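Local structure of putative polyketide synthase (Brevibacillus brevis, 5HU7) at residues I77-V82 and L109-Y114; L56-A61 and V95-G100. The protein probably removes water from beta-hydroxyacyl intermediates carried on acyl carrier protein, serving as the dehydratase domain of a trans-acyltransferase polyketide synthase. All blocks are in the same frame, centred on the assembly; numbering follows the deposited sequence.

Contact 1: I77-V82 and L109-Y114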
loop_
_atom_site.group_PDB
_atom_site.type_symbol
_atom_site.label_atom_id
_atom_site.label_comp_id
_atom_site.label_asym_id
_atom_site.label_seq_id
_atom_site.Cartn_x
_atom_site.Cartn_y
_atom_site.Cartn_z
ATOM N N ILE A 77 1.761 0.654 -22.149
ATOM C CA ILE A 77 0.441 0.866 -21.597
ATOM C C ILE A 77 -0.408 1.579 -22.625
ATOM O O ILE A 77 0.076 2.493 -23.286
ATOM C CB ILE A 77 0.527 1.712 -20.301
ATOM C CG1 ILE A 77 1.056 0.856 -19.142
ATOM C CG2 ILE A 77 -0.834 2.334 -19.939
ATOM C CD1 ILE A 77 1.491 1.641 -17.936
ATOM N N ARG A 78 -1.701 1.177 -22.728
ATOM C CA ARG A 78 -2.683 1.869 -23.550
ATOM C C ARG A 78 -3.862 2.202 -22.649
ATOM O O ARG A 78 -4.455 1.296 -22.073
ATOM C CB ARG A 78 -3.164 1.052 -24.734
ATOM C CG ARG A 78 -4.169 1.838 -25.609
ATOM C CD ARG A 78 -4.845 1.016 -26.673
ATOM N NE ARG A 78 -3.881 0.579 -27.677
ATOM C CZ ARG A 78 -3.434 -0.662 -27.853
ATOM N NH1 ARG A 78 -3.889 -1.656 -27.106
ATOM N NH2 ARG A 78 -2.534 -0.919 -28.789
ATOM N N MET A 79 -4.193 3.484 -22.514
ATOM C CA MET A 79 -5.382 3.914 -21.795
ATOM C C MET A 79 -6.391 4.317 -22.872
ATOM O O MET A 79 -6.008 4.954 -23.822
ATOM C CB MET A 79 -5.111 5.049 -20.841
ATOM C CG MET A 79 -3.962 4.775 -19.894
ATOM S SD MET A 79 -3.555 6.156 -18.770
ATOM C CE MET A 79 -5.069 6.454 -18.097
ATOM N N SER A 80 -7.640 3.875 -22.768
ATOM C CA SER A 80 -8.693 4.122 -23.761
ATOM C C SER A 80 -9.941 4.653 -23.070
ATOM O O SER A 80 -10.165 4.314 -21.919
ATOM C CB SER A 80 -9.075 2.811 -24.449
ATOM O OG SER A 80 -8.027 2.327 -25.255
ATOM N N HIS A 81 -10.760 5.426 -23.791
ATOM C CA HIS A 81 -12.055 5.929 -23.320
ATOM C C HIS A 81 -11.976 6.663 -21.996
ATOM O O HIS A 81 -12.792 6.446 -21.114
ATOM C CB HIS A 81 -13.063 4.779 -23.239
ATOM C CG HIS A 81 -13.150 3.973 -24.491
ATOM N ND1 HIS A 81 -13.454 4.562 -25.705
ATOM C CD2 HIS A 81 -12.931 2.648 -24.687
ATOM C CE1 HIS A 81 -13.448 3.578 -26.596
ATOM N NE2 HIS A 81 -13.114 2.411 -26.032
ATOM N N VAL A 82 -10.962 7.493 -21.845
ATOM C CA VAL A 82 -10.746 8.274 -20.623
ATOM C C VAL A 82 -11.701 9.469 -20.604
ATOM O O VAL A 82 -11.894 10.137 -21.620
ATOM C CB VAL A 82 -9.274 8.719 -20.480
ATOM C CG1 VAL A 82 -9.085 9.590 -19.248
ATOM C CG2 VAL A 82 -8.321 7.516 -20.450
ATOM N N LEU A 109 -8.334 -3.574 -17.742
ATOM C CA LEU A 109 -8.701 -3.131 -16.413
ATOM C C LEU A 109 -9.454 -1.848 -16.531
ATOM O O LEU A 109 -9.215 -1.096 -17.454
ATOM C CB LEU A 109 -7.459 -2.818 -15.604
ATOM C CG LEU A 109 -6.519 -3.931 -15.370
ATOM C CD1 LEU A 109 -5.148 -3.402 -15.042
ATOM C CD2 LEU A 109 -7.060 -4.873 -14.309
ATOM N N ALA A 110 -10.265 -1.544 -15.522
ATOM C CA ALA A 110 -10.957 -0.270 -15.422
ATOM C C ALA A 110 -10.401 0.479 -14.233
ATOM O O ALA A 110 -9.962 -0.118 -13.252
ATOM C CB ALA A 110 -12.440 -0.506 -15.256
ATOM N N TYR A 111 -10.369 1.795 -14.323
ATOM C CA TYR A 111 -9.952 2.586 -13.168
ATOM C C TYR A 111 -10.930 3.695 -12.899
ATOM O O TYR A 111 -11.637 4.137 -13.800
ATOM C CB TYR A 111 -8.526 3.132 -13.298
ATOM C CG TYR A 111 -8.384 4.322 -14.211
ATOM C CD1 TYR A 111 -8.617 5.604 -13.750
ATOM C CD2 TYR A 111 -8.018 4.165 -15.540
ATOM C CE1 TYR A 111 -8.613 6.694 -14.615
ATOM C CE2 TYR A 111 -7.979 5.254 -16.416
ATOM C CZ TYR A 111 -8.240 6.521 -15.942
ATOM O OH TYR A 111 -8.180 7.571 -16.816
ATOM N N LYS A 112 -10.961 4.158 -11.650
ATOM C CA LYS A 112 -11.766 5.303 -11.246
ATOM C C LYS A 112 -11.000 6.116 -10.265
ATOM O O LYS A 112 -10.512 5.576 -9.286
ATOM C CB LYS A 112 -13.066 4.907 -10.566
ATOM C CG LYS A 112 -14.051 4.203 -11.442
ATOM C CD LYS A 112 -15.485 4.366 -10.904
ATOM C CE LYS A 112 -16.140 3.082 -10.500
ATOM N NZ LYS A 112 -16.672 2.352 -11.653
ATOM N N ILE A 113 -11.011 7.425 -10.442
ATOM C CA ILE A 113 -10.399 8.366 -9.520
ATOM C C ILE A 113 -11.595 8.982 -8.842
ATOM O O ILE A 113 -12.489 9.474 -9.514
ATOM C CB ILE A 113 -9.480 9.390 -10.204
ATOM C CG1 ILE A 113 -8.252 8.684 -10.798
ATOM C CG2 ILE A 113 -9.044 10.475 -9.220
ATOM C CD1 ILE A 113 -7.370 9.537 -11.816
ATOM N N TYR A 114 -11.648 8.926 -7.530
ATOM C CA TYR A 114 -12.820 9.414 -6.817
ATOM C C TYR A 114 -12.466 9.916 -5.434
ATOM O O TYR A 114 -11.412 9.587 -4.914
ATOM C CB TYR A 114 -13.879 8.275 -6.747
ATOM C CG TYR A 114 -13.481 7.107 -5.880
ATOM C CD1 TYR A 114 -12.826 6.009 -6.409
ATOM C CD2 TYR A 114 -13.825 7.073 -4.534
ATOM C CE1 TYR A 114 -12.462 4.925 -5.606
ATOM C CE2 TYR A 114 -13.490 5.986 -3.728
ATOM C CZ TYR A 114 -12.807 4.915 -4.263
ATOM O OH TYR A 114 -12.465 3.868 -3.438
#
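The phenol end of Tyr111 is overlapped by the side chains of Met79 and Val82, both lying roughly perpendicular to the tyrosine side chain. Met79 comes in with its methyl: CE lies 3.6 Å from Tyr111 CE2 and, nearer the end of the ring, 3.5 Å from Tyr111 OH, an oblique approach. The chain of Met79 runs straight through chi2 and then bends at chi3 (53°), which swings the methyl toward the tyrosine. Val82 meets only the hydroxyl, with CG1 3.3 Å from Tyr111 OH and CG2 at 3.6 Å, so the oxygen is wedged against both branches. An aromatic ring suits this place because it is long and flat enough to span the gap between two strands that are not neighbours, the Met79 and Ala110 CA atoms being 9.4 Å apart. The price is polar: Tyr111 OH is buried among hydrocarbon groups and has no hydrogen-bonding partner in the model. Replacing Tyr111 with alanine would probably open a gap beside the Met79 methyl and take from Val82 one of its packing partners. Strand 125-135 runs between the two strands and bonds to strand 76-84 through Arg78 and Ser80. In the hot-dog arrangement of this dehydratase family, helix 52-65 lies against these curved antiparallel strands: its Ala59 touches both Met79 and Tyr111, its Leu56 touches Val82, and Ile101 of strand 95-105 packs on Tyr111.

Contact 2: L56-A61 and V95-G100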
loop_
_atom_site.group_PDB
_atom_site.type_symbol
_atom_site.label_atom_id
_atom_site.label_comp_id
_atom_site.label_asym_id
_atom_site.label_seq_id
_atom_site.Cartn_x
_atom_site.Cartn_y
_atom_site.Cartn_z
ATOM N N LEU A 56 -4.145 11.527 -15.578
ATOM C CA LEU A 56 -3.565 10.471 -16.398
ATOM C C LEU A 56 -2.376 9.835 -15.738
ATOM O O LEU A 56 -2.220 8.614 -15.761
ATOM C CB LEU A 56 -3.163 11.031 -17.748
ATOM C CG LEU A 56 -4.278 11.695 -18.582
ATOM C CD1 LEU A 56 -3.672 12.337 -19.818
ATOM C CD2 LEU A 56 -5.333 10.716 -18.956
ATOM N N GLU A 57 -1.519 10.669 -15.179
ATOM C CA GLU A 57 -0.319 10.262 -14.432
ATOM C C GLU A 57 -0.680 9.426 -13.176
ATOM O O GLU A 57 -0.056 8.399 -12.941
ATOM C CB GLU A 57 0.490 11.510 -14.048
ATOM C CG GLU A 57 1.817 11.259 -13.380
ATOM C CD GLU A 57 2.743 10.303 -14.091
ATOM O OE1 GLU A 57 2.789 10.352 -15.335
ATOM O OE2 GLU A 57 3.401 9.477 -13.419
ATOM N N MET A 58 -1.711 9.850 -12.417
ATOM C CA MET A 58 -2.199 9.129 -11.231
ATOM C C MET A 58 -2.754 7.748 -11.617
ATOM O O MET A 58 -2.407 6.753 -11.007
ATOM C CB MET A 58 -3.273 9.941 -10.488
ATOM C CG MET A 58 -3.498 9.470 -9.077
ATOM S SD MET A 58 -4.940 10.167 -8.223
ATOM C CE MET A 58 -4.547 11.744 -8.167
ATOM N N ALA A 59 -3.602 7.697 -12.640
ATOM C CA ALA A 59 -4.189 6.455 -13.153
ATOM C C ALA A 59 -3.127 5.482 -13.657
ATOM O O ALA A 59 -3.219 4.280 -13.398
ATOM C CB ALA A 59 -5.136 6.785 -14.279
ATOM N N ARG A 60 -2.114 6.002 -14.349
ATOM C CA ARG A 60 -1.012 5.203 -14.876
ATOM C C ARG A 60 -0.172 4.630 -13.750
ATOM O O ARG A 60 0.247 3.485 -13.821
ATOM C CB ARG A 60 -0.138 6.103 -15.761
ATOM C CG ARG A 60 0.996 5.386 -16.459
ATOM C CD ARG A 60 2.094 6.349 -16.761
ATOM N NE ARG A 60 2.730 6.876 -15.538
ATOM C CZ ARG A 60 3.659 6.256 -14.812
ATOM N NH1 ARG A 60 4.090 5.046 -15.161
ATOM N NH2 ARG A 60 4.171 6.843 -13.735
ATOM N N ALA A 61 0.136 5.453 -12.755
ATOM C CA ALA A 61 0.912 5.034 -11.596
ATOM C C ALA A 61 0.194 3.887 -10.835
ATOM O O ALA A 61 0.831 2.902 -10.523
ATOM C CB ALA A 61 1.146 6.225 -10.684
ATOM N N VAL A 95 -7.953 17.380 0.541
ATOM C CA VAL A 95 -8.746 16.361 -0.169
ATOM C C VAL A 95 -8.087 14.986 -0.128
ATOM O O VAL A 95 -6.901 14.866 -0.391
ATOM C CB VAL A 95 -9.083 16.763 -1.635
ATOM C CG1 VAL A 95 -10.046 17.944 -1.682
ATOM C CG2 VAL A 95 -7.843 17.075 -2.454
ATOM N N GLN A 96 -8.861 13.964 0.177
ATOM C CA GLN A 96 -8.406 12.580 0.145
ATOM C C GLN A 96 -8.948 11.985 -1.172
ATOM O O GLN A 96 -10.150 11.845 -1.327
ATOM C CB GLN A 96 -8.888 11.784 1.360
ATOM C CG GLN A 96 -8.072 10.504 1.560
ATOM C CD GLN A 96 -8.647 9.551 2.580
ATOM O OE1 GLN A 96 -9.840 9.576 2.915
ATOM N NE2 GLN A 96 -7.816 8.629 3.044
ATOM N N VAL A 97 -8.060 11.696 -2.122
ATOM C CA VAL A 97 -8.416 11.172 -3.438
ATOM C C VAL A 97 -8.018 9.725 -3.523
ATOM O O VAL A 97 -6.897 9.380 -3.166
ATOM C CB VAL A 97 -7.701 11.966 -4.552
ATOM C CG1 VAL A 97 -8.221 11.560 -5.924
ATOM C CG2 VAL A 97 -7.849 13.457 -4.349
ATOM N N HIS A 98 -8.903 8.898 -4.059
ATOM C CA HIS A 98 -8.669 7.468 -4.218
ATOM C C HIS A 98 -8.595 7.073 -5.692
ATOM O O HIS A 98 -9.217 7.706 -6.521
ATOM C CB HIS A 98 -9.793 6.672 -3.552
ATOM C CG HIS A 98 -10.043 7.045 -2.141
ATOM N ND1 HIS A 98 -9.127 6.749 -1.152
ATOM C CD2 HIS A 98 -11.105 7.659 -1.581
ATOM C CE1 HIS A 98 -9.643 7.212 -0.036
ATOM N NE2 HIS A 98 -10.845 7.749 -0.245
ATOM N N VAL A 99 -7.853 6.018 -5.989
ATOM C CA VAL A 99 -7.790 5.428 -7.324
ATOM C C VAL A 99 -8.114 3.954 -7.146
ATOM O O VAL A 99 -7.320 3.218 -6.563
ATOM C CB VAL A 99 -6.462 5.534 -8.083
ATOM C CG1 VAL A 99 -6.674 5.162 -9.539
ATOM C CG2 VAL A 99 -5.853 6.894 -7.950
ATOM N N GLY A 100 -9.264 3.545 -7.636
ATOM C CA GLY A 100 -9.660 2.158 -7.581
ATOM C C GLY A 100 -9.338 1.500 -8.904
ATOM O O GLY A 100 -9.391 2.157 -9.948
#
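Helix 56-61 and strand 95-100 approach most closely at Ala59 and Val99, whose CA atoms are 6.9 Å apart, a spacing that the small Ala59 allows. Met58 makes the side-chain contact and so seats helix 52-65 of the hot-dog fold on strand 95-105. Its CG stands anti to the backbone N (chi1 -162°) and the next torsion is also extended, so the thioether reaches straight out from the helix before turning at chi3. The sulfur then rests on one branch of Val99, with SD 3.4 Å from Val99 CG2, and Met58 CG lies 3.7 Å from that same methyl. Val97, two residues back on the same face of the strand, is a looser neighbour, its CG1 4.2 Å from Met58 SD. Methionine suits the helix position because its unbranched, flexible chain can reach across and lie over both valines, closer to Val99, while the beta-branched valines suit an extended strand and each turns one methyl to the methionine. Phe32 and Phe50 also pack against Met58.

Another side of the helix carries charge. Glu57 and Arg60, one turn apart, form a salt bridge in which Arg60 NH2 meets Glu57 OE2 at 2.8 Å on the syn side of the carboxylate, tilted 24° out of its plane, nearly straight at 165° and close to the guanidinium plane; the NE bonds to both oxygens are weak. The backbone N atoms of Val207 and Phe208 donate to Glu57 OE1, and His13 NE2 is hydrogen-bonded to Glu57 OE2. With several donors on its two oxygens, the carboxylate is held against rotation. The strand contact is wholly apolar, held by shape and hydrophobic burial, with no directional bond to fix Met58 against Val99, and the polar work is left to a different side of the helix.

How the contacts relate
Both contacts are buried and belong to the first hot-dog region of the chain, where helix 52-65 is packed against surrounding strands; their centres lie about 10 Å apart. They share neighbouring elements: strands 95-105 and 108-115 are paired, with probable backbone hydrogen bonds from His98 N to Tyr114 O and from Gly100 N to Lys112 O. Ala59 of the helix joins the two contacts, and Ile113 packs on Val97. Their chemistry differs with their place. Contact 1 links two strands across a third and buries a hydroxyl, whereas contact 2 joins helix to strand through a thioether and valine methyls.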